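Local coordinates for DNA translocase coupling protein (PDB 6O1Y) that binds ATP and probably DNA as a plasmid-encoded, membrane-associated coupling protein of the FtsK/SpoIIIE family, a presumed DNA translocase, here represented by a fragment holding its ATPase domain, at residues A92-Y97 with T335-A340; S129-S134 with N292-R297. One frame throughout, in Å; residues are numbered along the deposited sequence.

Interaction 1 (A92-Y97 with T335-A340); sequences AKIPKY and TVQFQA. With ATP (adenosine-5'-triphosphate), chain C.
Gln339 lies with its amide end against the backbone of Pro95 and Lys96 yet bonds to neither; what joins the loop 92-97 to the strand end 335-340 directly is van der Waals contact, and the polar groups at the junction are served from outside. The chain of Gln339 leaves with CG anti to the backbone N (chi1 174°) and then bends at chi2, which brings Gln339 CG alongside Pro95 O, at 3.2 Å, while NE2 reaches no nearer to Lys96 O than 3.7 Å. Arg326 pulls this together from the neighbouring strand 326-331, its NE bonded to Gln339 OE1 and its NH2 to Pro95 O. Gln339 NE2 gives its hydrogen bond to Lys324 O, so both ends of the amide are held and its rotation should be fixed.

Farther back along the strand, Ile94 meets Gln337. The two side chains cross at about a right angle, and the methyl CD1 of Ile94 touches the amide at Gln337 OE1, 3.2 Å away. That amide is tied mainly through NE2 to Thr40 O, in the N-terminal part of the chain, while OE1 takes a weak hydrogen bond from Arg326 NH1.

At the far end ATP closes the group. Ala340 O accepts a weak hydrogen bond from the adenine N6 (2.7 Å, 130° at the hydrogen). Tyr97 turns CG anti to its backbone N (chi1 171°), and C2 of the base comes to the edge of its ring, near the ring plane and 3.7 Å from Tyr97 CD1, with the two flat groups turned steeply against each other. The end of strand 334-340 and the loop 92-97 thus border the adenine end of the nucleotide site, whose phosphate end is the P-loop with Gly139 and Lys142.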
# COMPACT_ATOMS: atom_id res chain seq x y z
N ALA A 92 -4.36 -1.26 -20.59
CA ALA A 92 -3.82 -1.11 -19.23
C ALA A 92 -4.43 -2.29 -18.42
O ALA A 92 -5.26 -2.10 -17.54
CB ALA A 92 -4.20 0.24 -18.64
N LYS A 93 -4.02 -3.52 -18.80
CA LYS A 93 -4.51 -4.80 -18.28
C LYS A 93 -3.88 -5.23 -16.94
O LYS A 93 -2.68 -5.56 -16.87
CB LYS A 93 -4.34 -5.92 -19.32
CG LYS A 93 -4.98 -5.66 -20.68
CD LYS A 93 -4.52 -6.69 -21.72
CE LYS A 93 -3.95 -6.06 -22.98
NZ LYS A 93 -5.02 -5.64 -23.93
N ILE A 94 -4.73 -5.25 -15.89
CA ILE A 94 -4.42 -5.67 -14.52
C ILE A 94 -5.51 -6.58 -13.99
O ILE A 94 -6.68 -6.19 -14.04
CB ILE A 94 -4.13 -4.50 -13.52
CG1 ILE A 94 -5.11 -3.33 -13.69
CG2 ILE A 94 -2.67 -4.05 -13.61
CD1 ILE A 94 -4.81 -2.20 -12.82
N PRO A 95 -5.15 -7.79 -13.46
CA PRO A 95 -6.18 -8.71 -12.92
C PRO A 95 -7.15 -8.04 -11.94
O PRO A 95 -6.74 -7.19 -11.18
CB PRO A 95 -5.34 -9.77 -12.20
CG PRO A 95 -4.07 -9.79 -12.92
CD PRO A 95 -3.80 -8.38 -13.35
N LYS A 96 -8.43 -8.40 -12.00
CA LYS A 96 -9.46 -7.86 -11.11
C LYS A 96 -9.47 -8.66 -9.79
O LYS A 96 -10.07 -8.25 -8.80
CB LYS A 96 -10.84 -7.89 -11.79
CG LYS A 96 -11.05 -6.77 -12.83
CD LYS A 96 -12.31 -7.01 -13.71
CE LYS A 96 -12.04 -7.88 -14.93
NZ LYS A 96 -13.25 -8.04 -15.78
N TYR A 97 -8.80 -9.82 -9.81
CA TYR A 97 -8.64 -10.74 -8.70
C TYR A 97 -7.39 -11.60 -8.97
O TYR A 97 -7.19 -12.10 -10.09
CB TYR A 97 -9.91 -11.60 -8.52
CG TYR A 97 -9.79 -12.74 -7.53
CD1 TYR A 97 -9.80 -12.50 -6.16
CD2 TYR A 97 -9.71 -14.06 -7.96
CE1 TYR A 97 -9.68 -13.54 -5.24
CE2 TYR A 97 -9.60 -15.11 -7.05
CZ TYR A 97 -9.61 -14.85 -5.68
OH TYR A 97 -9.52 -15.86 -4.74
N THR A 335 4.30 6.98 -8.39
CA THR A 335 3.12 6.31 -7.82
C THR A 335 2.44 5.49 -8.93
O THR A 335 2.07 6.04 -9.97
CB THR A 335 2.19 7.26 -7.01
OG1 THR A 335 0.83 6.85 -7.12
CG2 THR A 335 2.35 8.75 -7.36
N VAL A 336 2.32 4.16 -8.70
CA VAL A 336 1.84 3.15 -9.63
C VAL A 336 0.61 2.35 -9.10
O VAL A 336 0.42 2.26 -7.88
CB VAL A 336 3.05 2.26 -9.97
CG1 VAL A 336 2.89 0.83 -9.49
CG2 VAL A 336 3.40 2.34 -11.44
N GLN A 337 -0.23 1.81 -10.02
CA GLN A 337 -1.45 1.03 -9.73
C GLN A 337 -1.19 -0.48 -9.74
O GLN A 337 -0.65 -1.02 -10.72
CB GLN A 337 -2.58 1.38 -10.75
CG GLN A 337 -4.00 1.25 -10.19
CD GLN A 337 -5.10 1.06 -11.22
OE1 GLN A 337 -5.96 0.20 -11.05
NE2 GLN A 337 -5.15 1.86 -12.27
N PHE A 338 -1.61 -1.18 -8.67
CA PHE A 338 -1.41 -2.64 -8.59
C PHE A 338 -2.54 -3.39 -7.94
O PHE A 338 -3.20 -2.87 -7.05
CB PHE A 338 -0.07 -2.98 -7.89
CG PHE A 338 -0.11 -3.13 -6.38
CD1 PHE A 338 -0.05 -2.02 -5.55
CD2 PHE A 338 -0.18 -4.39 -5.80
CE1 PHE A 338 -0.03 -2.17 -4.16
CE2 PHE A 338 -0.20 -4.53 -4.40
CZ PHE A 338 -0.15 -3.42 -3.59
N GLN A 339 -2.69 -4.66 -8.33
CA GLN A 339 -3.67 -5.56 -7.75
C GLN A 339 -2.96 -6.43 -6.72
O GLN A 339 -2.15 -7.29 -7.07
CB GLN A 339 -4.39 -6.41 -8.84
CG GLN A 339 -5.35 -7.51 -8.33
CD GLN A 339 -6.58 -7.02 -7.57
OE1 GLN A 339 -7.10 -5.90 -7.76
NE2 GLN A 339 -7.09 -7.88 -6.68
N ALA A 340 -3.27 -6.18 -5.44
CA ALA A 340 -2.71 -6.95 -4.33
C ALA A 340 -3.18 -8.41 -4.36
O ALA A 340 -4.36 -8.69 -4.60
CB ALA A 340 -3.10 -6.30 -3.00
PG ATP C . -7.97 -5.13 8.95
O1G ATP C . -8.25 -6.58 9.22
O2G ATP C . -6.56 -4.70 9.43
O3G ATP C . -9.01 -4.21 9.63
PB ATP C . -9.15 -4.62 6.27
O1B ATP C . -8.89 -3.38 5.51
O2B ATP C . -10.50 -4.51 6.98
O3B ATP C . -8.02 -4.81 7.38
PA ATP C . -9.03 -7.43 5.36
O1A ATP C . -9.17 -7.88 6.76
O2A ATP C . -7.60 -7.66 4.87
O3A ATP C . -9.25 -5.85 5.26
O5' ATP C . -10.02 -8.30 4.41
C5' ATP C . -11.07 -7.71 3.61
C4' ATP C . -11.72 -8.73 2.71
O4' ATP C . -11.87 -8.17 1.38
C3' ATP C . -11.00 -10.06 2.50
O3' ATP C . -11.27 -11.00 3.54
C2' ATP C . -11.55 -10.49 1.14
O2' ATP C . -12.86 -11.05 1.20
C1' ATP C . -11.54 -9.15 0.41
N9 ATP C . -10.25 -8.83 -0.20
C8 ATP C . -9.13 -8.33 0.41
N7 ATP C . -8.07 -8.29 -0.36
C5 ATP C . -8.53 -8.79 -1.57
C6 ATP C . -7.88 -9.07 -2.79
N6 ATP C . -6.58 -8.85 -3.01
N1 ATP C . -8.62 -9.61 -3.79
C2 ATP C . -9.92 -9.84 -3.58
N3 ATP C . -10.64 -9.62 -2.47
C4 ATP C . -9.88 -9.11 -1.49

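Interaction 2 (S129-S134 with N292-R297); sequences SPHILS and NNVPVR
Two backbone hydrogen bonds join the start of strand 132-135 to strand 296-299 in parallel: Val296 N to His131 O at 3.1 Å, and Leu133 N to Val296 O at 2.8 Å with 167° at the hydrogen. Val296 thus uses both its N-H and its carbonyl on residues flanking Ile132, as parallel pairing requires. Arg297 CA adds a CA-H...O contact to Leu133 O. Within the second segment, Arg297 NE turns back to Val294 O (3.3 Å), closing a side-chain-to-backbone bond across the turn after helix 288-293.

Outward from this frame, Ile132 and Val296 lie side by side on one face of the sheet, Ile132 CG1 to Val296 CB 3.8 Å, and Val296 CG2 reaches on to Ser129 CB at 3.5 Å. Leu133, on the face shared with Arg297, meets with its CB the CG2 of Val294 from the loop before the strand. Pro295 sets CG 3.9 Å from Pro130 CD, the two side chains crossing at about a right angle. The His131 ring carries Pro130 CB over one face, and its ND1 bonds to Leu274 N. The pair belongs to the parallel part of the mixed sheet of a P-loop NTPase, where strand 132-135 leads into the Walker A loop.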
# COMPACT_ATOMS: atom_id res chain seq x y z
N SER A 129 14.34 -0.30 0.64
CA SER A 129 13.16 0.38 1.21
C SER A 129 12.72 -0.39 2.48
O SER A 129 11.98 -1.37 2.38
CB SER A 129 12.05 0.43 0.16
OG SER A 129 12.22 -0.63 -0.76
N PRO A 130 13.21 0.00 3.67
CA PRO A 130 13.01 -0.85 4.85
C PRO A 130 11.65 -0.86 5.55
O PRO A 130 11.44 -1.77 6.35
CB PRO A 130 14.11 -0.40 5.83
CG PRO A 130 14.47 0.98 5.40
CD PRO A 130 14.20 1.08 3.94
N HIS A 131 10.76 0.12 5.31
CA HIS A 131 9.47 0.17 6.03
C HIS A 131 8.28 0.40 5.11
O HIS A 131 8.40 1.13 4.15
CB HIS A 131 9.50 1.21 7.17
CG HIS A 131 10.72 1.10 8.04
ND1 HIS A 131 10.94 -0.02 8.82
CD2 HIS A 131 11.78 1.93 8.15
CE1 HIS A 131 12.11 0.18 9.40
NE2 HIS A 131 12.64 1.34 9.04
N ILE A 132 7.16 -0.26 5.40
CA ILE A 132 5.97 -0.22 4.56
C ILE A 132 4.77 0.32 5.33
O ILE A 132 4.44 -0.16 6.42
CB ILE A 132 5.67 -1.64 3.94
CG1 ILE A 132 6.93 -2.28 3.27
CG2 ILE A 132 4.46 -1.63 2.97
CD1 ILE A 132 6.84 -3.71 2.86
N LEU A 133 4.12 1.33 4.75
CA LEU A 133 2.91 1.95 5.26
C LEU A 133 1.78 1.55 4.29
O LEU A 133 1.77 1.97 3.13
CB LEU A 133 3.05 3.49 5.36
CG LEU A 133 2.09 4.30 6.31
CD1 LEU A 133 0.71 4.56 5.69
CD2 LEU A 133 1.97 3.68 7.69
N SER A 134 0.87 0.70 4.77
CA SER A 134 -0.30 0.21 4.04
C SER A 134 -1.52 0.95 4.63
O SER A 134 -1.61 1.08 5.85
CB SER A 134 -0.42 -1.30 4.21
OG SER A 134 -1.60 -1.85 3.66
N ASN A 292 8.75 10.72 6.72
CA ASN A 292 10.12 10.89 6.29
C ASN A 292 10.91 9.60 6.34
O ASN A 292 11.91 9.47 5.63
CB ASN A 292 10.84 11.89 7.22
CG ASN A 292 10.78 13.35 6.85
OD1 ASN A 292 10.49 13.74 5.71
ND2 ASN A 292 11.10 14.20 7.81
N ASN A 293 10.53 8.68 7.26
CA ASN A 293 11.31 7.47 7.52
C ASN A 293 10.67 6.14 7.08
O ASN A 293 11.37 5.13 7.13
CB ASN A 293 11.72 7.42 8.99
CG ASN A 293 12.47 8.65 9.48
OD1 ASN A 293 12.16 9.21 10.54
ND2 ASN A 293 13.47 9.11 8.71
N VAL A 294 9.38 6.13 6.61
CA VAL A 294 8.73 4.94 6.04
C VAL A 294 8.60 5.19 4.52
O VAL A 294 7.77 5.99 4.08
CB VAL A 294 7.44 4.38 6.73
CG1 VAL A 294 7.61 4.26 8.25
CG2 VAL A 294 6.20 5.17 6.38
N PRO A 295 9.50 4.59 3.72
CA PRO A 295 9.50 4.90 2.27
C PRO A 295 8.41 4.25 1.41
O PRO A 295 8.03 4.84 0.39
CB PRO A 295 10.90 4.45 1.82
CG PRO A 295 11.36 3.46 2.83
CD PRO A 295 10.60 3.69 4.10
N VAL A 296 7.93 3.04 1.77
CA VAL A 296 6.92 2.30 0.99
C VAL A 296 5.50 2.71 1.39
O VAL A 296 5.14 2.69 2.56
CB VAL A 296 7.12 0.75 1.00
CG1 VAL A 296 6.20 0.08 0.01
CG2 VAL A 296 8.56 0.38 0.69
N ARG A 297 4.70 3.10 0.38
CA ARG A 297 3.32 3.53 0.58
C ARG A 297 2.35 2.70 -0.24
O ARG A 297 2.46 2.65 -1.46
CB ARG A 297 3.16 5.02 0.23
CG ARG A 297 4.19 5.95 0.83
CD ARG A 297 3.88 6.36 2.26
NE ARG A 297 4.99 7.12 2.83
CZ ARG A 297 5.21 8.42 2.60
NH1 ARG A 297 4.38 9.11 1.83
NH2 ARG A 297 6.25 9.03 3.14

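From the N terminus, the chain passes through the small antiparallel sheet and leaves strand 82-89 into the loop 92-97, which meets 335-340 after 237 intervening residues; interaction 1 closes that long loop. Within it lies the shorter loop closed by interaction 2, where 129-134 is met by 292-297 after 157 intervening residues, so the two contacts nest and do not cross. Both reach the same mixed sheet: interaction 2 in its interior, interaction 1 where the linker from the N-terminal part meets a strand nearer one border. Their centres are 20 Å apart and they do not touch.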